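Side-chain contacts in viral CASP8 and FADD-like apoptosis regulator (Molluscum contagiosum virus subtype 1, PDB 2BBR), which inhibits death-receptor-induced apoptosis by interfering with host caspase-8 recruitment and activation at the death-inducing signalling complex, and suppresses host NF-kappa-B activation: residues 15-20 with 41-46; 33-38 with 52-57. All coordinates share one frame; numbering follows the deposited sequence.

Contact 1: residues 15-20 with 41-46; sequences HLLEEL and TVTQAL
L17 of helix 10-17 pushes its branched end between V42 and L46, which stand one turn apart on helix 42-51. This is the tight part of the contact. Of the two L17 methyls, CD2 lies closest to V42, while CD1 sits between V42 and L46 and touches both. CD2 presses on V42 CG1 at 3.3 Å; the two side chains cross obliquely, and V42 CG1 also lies 3.6 Å from L17 CD1. L46 instead meets L17 tip to tip, its CD1 stopping 3.3 Å from L17 CD1 and 3.8 Å from L17 CG. Both 3.3 Å pairs are closer than usual van der Waals contact, so methyl is set hard against methyl, which probably restricts the L17 fork. V42 offers its CG1 because that branch lies anti to the backbone N (chi1 -176°), while in L17 the bond to CG lies anti to the carbonyl carbon (chi1 -68°), carrying the fork across to the other helix.

The other side is looser. T43, partly exposed, only flanks the cluster: its OG1 is 4.2 Å from L17 CD1, a distance of mere packing. L17 itself remains partly open to solvent, whereas V42 and L46 are buried. V42 also touches D25 of helix 22-31, and L46 touches L55 beyond the end of its own helix. Just before V42, T41 and Q44 form a capping box: Q44 N donates to T41 OG1 at 3.2 Å, and the return bond from T41 N to Q44 OE1 is weak.

No hydrogen bond joins the two segments, so helix 10-17 is held to the start of helix 42-51 here by hydrophobic burial and the fit of three aliphatic side chains, within the first death effector domain.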
loop_
_atom_site.group_PDB
_atom_site.type_symbol
_atom_site.label_atom_id
_atom_site.label_comp_id
_atom_site.label_asym_id
_atom_site.label_seq_id
_atom_site.Cartn_x
_atom_site.Cartn_y
_atom_site.Cartn_z
ATOM N N HIS A 15 5.274 11.217 16.909
ATOM C CA HIS A 15 5.825 12.516 16.562
ATOM C C HIS A 15 6.067 12.558 15.052
ATOM O O HIS A 15 5.820 13.566 14.392
ATOM C CB HIS A 15 7.125 12.740 17.337
ATOM C CG HIS A 15 7.782 14.050 17.051
ATOM N ND1 HIS A 15 8.798 14.188 16.132
ATOM C CD2 HIS A 15 7.568 15.285 17.564
ATOM C CE1 HIS A 15 9.185 15.449 16.093
ATOM N NE2 HIS A 15 8.455 16.136 16.953
ATOM N N LEU A 16 6.545 11.446 14.510
ATOM C CA LEU A 16 6.790 11.350 13.079
ATOM C C LEU A 16 5.482 11.535 12.302
ATOM O O LEU A 16 5.463 12.168 11.247
ATOM C CB LEU A 16 7.407 9.986 12.751
ATOM C CG LEU A 16 7.630 9.642 11.277
ATOM C CD1 LEU A 16 8.504 10.695 10.624
ATOM C CD2 LEU A 16 8.270 8.268 11.164
ATOM N N LEU A 17 4.390 10.998 12.840
ATOM C CA LEU A 17 3.084 11.087 12.186
ATOM C C LEU A 17 2.553 12.503 11.994
ATOM O O LEU A 17 1.737 12.748 11.103
ATOM C CB LEU A 17 2.047 10.271 12.961
ATOM C CG LEU A 17 2.212 8.751 12.953
ATOM C CD1 LEU A 17 1.088 8.116 13.760
ATOM C CD2 LEU A 17 2.198 8.238 11.519
ATOM N N GLU A 18 3.000 13.431 12.830
ATOM C CA GLU A 18 2.557 14.815 12.726
ATOM C C GLU A 18 3.048 15.425 11.420
ATOM O O GLU A 18 2.628 16.518 11.036
ATOM C CB GLU A 18 3.089 15.629 13.907
ATOM C CG GLU A 18 2.541 15.193 15.256
ATOM C CD GLU A 18 3.183 15.933 16.412
ATOM O OE1 GLU A 18 3.139 17.182 16.420
ATOM O OE2 GLU A 18 3.729 15.265 17.316
ATOM N N GLU A 19 3.935 14.711 10.736
ATOM C CA GLU A 19 4.489 15.198 9.482
ATOM C C GLU A 19 3.723 14.730 8.252
ATOM O O GLU A 19 3.998 15.185 7.148
ATOM C CB GLU A 19 5.955 14.775 9.357
ATOM C CG GLU A 19 6.848 15.331 10.455
ATOM C CD GLU A 19 6.805 16.845 10.523
ATOM O OE1 GLU A 19 7.148 17.497 9.514
ATOM O OE2 GLU A 19 6.426 17.384 11.585
ATOM N N LEU A 20 2.764 13.830 8.442
ATOM C CA LEU A 20 1.988 13.306 7.324
ATOM C C LEU A 20 0.627 13.978 7.227
ATOM O O LEU A 20 0.041 14.356 8.240
ATOM C CB LEU A 20 1.797 11.797 7.490
ATOM C CG LEU A 20 3.060 10.967 7.731
ATOM C CD1 LEU A 20 2.672 9.518 7.941
ATOM C CD2 LEU A 20 4.013 11.102 6.555
ATOM N N THR A 41 -7.420 4.972 12.416
ATOM C CA THR A 41 -6.418 6.024 12.545
ATOM C C THR A 41 -5.021 5.417 12.460
ATOM O O THR A 41 -4.820 4.254 12.811
ATOM C CB THR A 41 -6.545 6.766 13.892
ATOM O OG1 THR A 41 -6.225 5.870 14.963
ATOM C CG2 THR A 41 -7.962 7.285 14.082
ATOM N N VAL A 42 -4.057 6.203 11.992
ATOM C CA VAL A 42 -2.688 5.723 11.865
ATOM C C VAL A 42 -2.124 5.332 13.227
ATOM O O VAL A 42 -1.359 4.374 13.340
ATOM C CB VAL A 42 -1.775 6.793 11.235
ATOM C CG1 VAL A 42 -0.381 6.226 11.026
ATOM C CG2 VAL A 42 -2.359 7.257 9.914
ATOM N N THR A 43 -2.506 6.076 14.260
ATOM C CA THR A 43 -2.041 5.789 15.610
ATOM C C THR A 43 -2.435 4.369 16.000
ATOM O O THR A 43 -1.618 3.615 16.530
ATOM C CB THR A 43 -2.641 6.782 16.631
ATOM O OG1 THR A 43 -2.171 8.105 16.345
ATOM C CG2 THR A 43 -2.237 6.404 18.049
ATOM N N GLN A 44 -3.686 4.005 15.730
ATOM C CA GLN A 44 -4.170 2.667 16.053
ATOM C C GLN A 44 -3.366 1.616 15.306
ATOM O O GLN A 44 -2.955 0.611 15.881
ATOM C CB GLN A 44 -5.641 2.510 15.675
ATOM C CG GLN A 44 -6.600 3.383 16.453
ATOM C CD GLN A 44 -8.043 3.077 16.115
ATOM O OE1 GLN A 44 -8.418 3.020 14.943
ATOM N NE2 GLN A 44 -8.864 2.882 17.141
ATOM N N ALA A 45 -3.149 1.851 14.016
ATOM C CA ALA A 45 -2.397 0.914 13.193
ATOM C C ALA A 45 -0.997 0.683 13.752
ATOM O O ALA A 45 -0.553 -0.456 13.870
ATOM C CB ALA A 45 -2.318 1.427 11.761
ATOM N N LEU A 46 -0.304 1.764 14.102
ATOM C CA LEU A 46 1.043 1.649 14.650
ATOM C C LEU A 46 1.041 0.889 15.971
ATOM O O LEU A 46 1.918 0.062 16.219
ATOM C CB LEU A 46 1.662 3.035 14.853
ATOM C CG LEU A 46 1.914 3.857 13.587
ATOM C CD1 LEU A 46 2.606 5.157 13.960
ATOM C CD2 LEU A 46 2.776 3.063 12.617
#

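Contact 2: residues 33-38 with 52-57; sequences HDAAPG and QRKLTL
K54 lays its side chain past A35, approaching the alanine methyl most closely with NZ. The chain runs fully extended beyond CG. K54 CB and CG stand back, 5.7 and 5.6 Å from A35 CB. CD is the first atom to come near, 4.2 Å from A35 CB. The zigzag then takes CE back to 4.8 Å from A35 CB, and NZ swings in again to 4.0 Å from that same methyl. The contact is thus a light one, a lysine running along a small apolar surface that L49 and F92 also touch. Beside it, the end of the Q52 side chain comes to the A35 carbonyl, but the orientation of this amide is doubtful, which leaves the nature of that approach undecided.

Charged neighbours tie the same segments elsewhere: R53 forms a salt bridge with E6, and D34 another with R97 of helix 95-104. The backbone carrying Q52 and K54 is a compact helix-to-helix connection. R53, with positive phi, closes helix 42-51 in a Schellman motif, L55 centres an inverse gamma turn, and T56 is the N-cap of helix 57-66 through OG1 to A59 N, joining these two helices of the first death effector domain.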
loop_
_atom_site.group_PDB
_atom_site.type_symbol
_atom_site.label_atom_id
_atom_site.label_comp_id
_atom_site.label_asym_id
_atom_site.label_seq_id
_atom_site.Cartn_x
_atom_site.Cartn_y
_atom_site.Cartn_z
ATOM N N HIS A 33 -3.399 -2.665 6.239
ATOM C CA HIS A 33 -4.703 -3.317 6.185
ATOM C C HIS A 33 -4.769 -4.760 6.685
ATOM O O HIS A 33 -5.698 -5.117 7.410
ATOM C CB HIS A 33 -5.255 -3.252 4.760
ATOM C CG HIS A 33 -6.691 -3.665 4.649
ATOM N ND1 HIS A 33 -7.730 -2.892 5.119
ATOM C CD2 HIS A 33 -7.256 -4.784 4.135
ATOM C CE1 HIS A 33 -8.874 -3.517 4.901
ATOM N NE2 HIS A 33 -8.614 -4.667 4.305
ATOM N N ASP A 34 -3.803 -5.587 6.301
ATOM C CA ASP A 34 -3.798 -6.987 6.718
ATOM C C ASP A 34 -3.353 -7.190 8.160
ATOM O O ASP A 34 -3.928 -8.001 8.888
ATOM C CB ASP A 34 -2.884 -7.809 5.812
ATOM C CG ASP A 34 -3.234 -7.666 4.350
ATOM O OD1 ASP A 34 -4.408 -7.904 3.994
ATOM O OD2 ASP A 34 -2.334 -7.318 3.559
ATOM N N ALA A 35 -2.328 -6.454 8.575
ATOM C CA ALA A 35 -1.793 -6.588 9.925
ATOM C C ALA A 35 -2.599 -5.872 11.004
ATOM O O ALA A 35 -2.709 -6.365 12.129
ATOM C CB ALA A 35 -0.350 -6.103 9.953
ATOM N N ALA A 36 -3.159 -4.716 10.668
ATOM C CA ALA A 36 -3.936 -3.937 11.629
ATOM C C ALA A 36 -5.396 -3.816 11.206
ATOM O O ALA A 36 -5.831 -2.766 10.735
ATOM C CB ALA A 36 -3.322 -2.553 11.790
ATOM N N PRO A 37 -6.175 -4.895 11.382
ATOM C CA PRO A 37 -7.594 -4.925 11.020
ATOM C C PRO A 37 -8.480 -4.073 11.924
ATOM O O PRO A 37 -8.270 -4.009 13.136
ATOM C CB PRO A 37 -7.932 -6.406 11.114
ATOM C CG PRO A 37 -7.086 -6.850 12.262
ATOM C CD PRO A 37 -5.759 -6.187 11.957
ATOM N N GLY A 38 -9.469 -3.419 11.322
ATOM C CA GLY A 38 -10.397 -2.597 12.079
ATOM C C GLY A 38 -9.942 -1.189 12.411
ATOM O O GLY A 38 -10.756 -0.353 12.805
ATOM N N GLN A 52 2.427 -6.543 17.855
ATOM C CA GLN A 52 2.860 -7.731 17.132
ATOM C C GLN A 52 4.356 -7.724 16.842
ATOM O O GLN A 52 4.879 -8.666 16.250
ATOM C CB GLN A 52 2.093 -7.829 15.811
ATOM C CG GLN A 52 0.591 -7.991 15.972
ATOM C CD GLN A 52 -0.157 -7.789 14.670
ATOM O OE1 GLN A 52 -0.610 -6.684 14.365
ATOM N NE2 GLN A 52 -0.278 -8.853 13.887
ATOM N N ARG A 53 5.031 -6.661 17.267
ATOM C CA ARG A 53 6.459 -6.487 17.025
ATOM C C ARG A 53 6.730 -6.511 15.522
ATOM O O ARG A 53 7.701 -7.107 15.050
ATOM C CB ARG A 53 7.281 -7.567 17.730
ATOM C CG ARG A 53 8.734 -7.160 17.899
ATOM C CD ARG A 53 9.513 -8.129 18.765
ATOM N NE ARG A 53 10.842 -7.608 19.080
ATOM C CZ ARG A 53 11.783 -7.354 18.175
ATOM N NH1 ARG A 53 11.550 -7.572 16.889
ATOM N NH2 ARG A 53 12.958 -6.873 18.558
ATOM N N LYS A 54 5.848 -5.862 14.772
ATOM C CA LYS A 54 5.993 -5.778 13.326
ATOM C C LYS A 54 6.425 -4.366 12.959
ATOM O O LYS A 54 6.776 -4.092 11.812
ATOM C CB LYS A 54 4.670 -6.100 12.627
ATOM C CG LYS A 54 4.234 -7.548 12.747
ATOM C CD LYS A 54 2.906 -7.779 12.040
ATOM C CE LYS A 54 2.454 -9.226 12.166
ATOM N NZ LYS A 54 1.141 -9.450 11.504
ATOM N N LEU A 55 6.402 -3.473 13.946
ATOM C CA LEU A 55 6.776 -2.079 13.738
ATOM C C LEU A 55 8.277 -1.913 13.936
ATOM O O LEU A 55 8.734 -1.330 14.921
ATOM C CB LEU A 55 6.001 -1.190 14.716
ATOM C CG LEU A 55 5.913 0.312 14.440
ATOM C CD1 LEU A 55 5.391 0.554 13.034
ATOM C CD2 LEU A 55 4.988 0.948 15.462
ATOM N N THR A 56 9.035 -2.437 12.980
ATOM C CA THR A 56 10.488 -2.392 13.013
ATOM C C THR A 56 11.046 -1.194 12.258
ATOM O O THR A 56 10.314 -0.462 11.592
ATOM C CB THR A 56 11.074 -3.648 12.367
ATOM O OG1 THR A 56 10.658 -3.703 10.996
ATOM C CG2 THR A 56 10.591 -4.896 13.092
ATOM N N LEU A 57 12.354 -1.001 12.373
ATOM C CA LEU A 57 13.033 0.078 11.674
ATOM C C LEU A 57 12.773 -0.104 10.179
ATOM O O LEU A 57 12.419 0.844 9.476
ATOM C CB LEU A 57 14.536 0.014 11.967
ATOM C CG LEU A 57 15.517 0.928 11.222
ATOM C CD1 LEU A 57 15.728 0.444 9.803
ATOM C CD2 LEU A 57 14.998 2.342 11.238
#

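Both contacts belong to the first death effector domain, with centres about 13 Å apart. Their segments alternate along the chain: 15-20, 33-38, 41-46, then 52-57. Helix 42-51 connects them, since contact 1 uses its first turns and contact 2 joins the loop before it to the loop after it. They also touch directly: L46 O packs 3.3 Å from L55 CD2, and A45 CA 3.9 Å from A36 CB. Contact 1 thus joins helices 10-17 and 42-51, separated in sequence by helix 22-31, while contact 2 brings together the chain on entering and leaving helix 42-51, so that this helix is held from several sides within the domain.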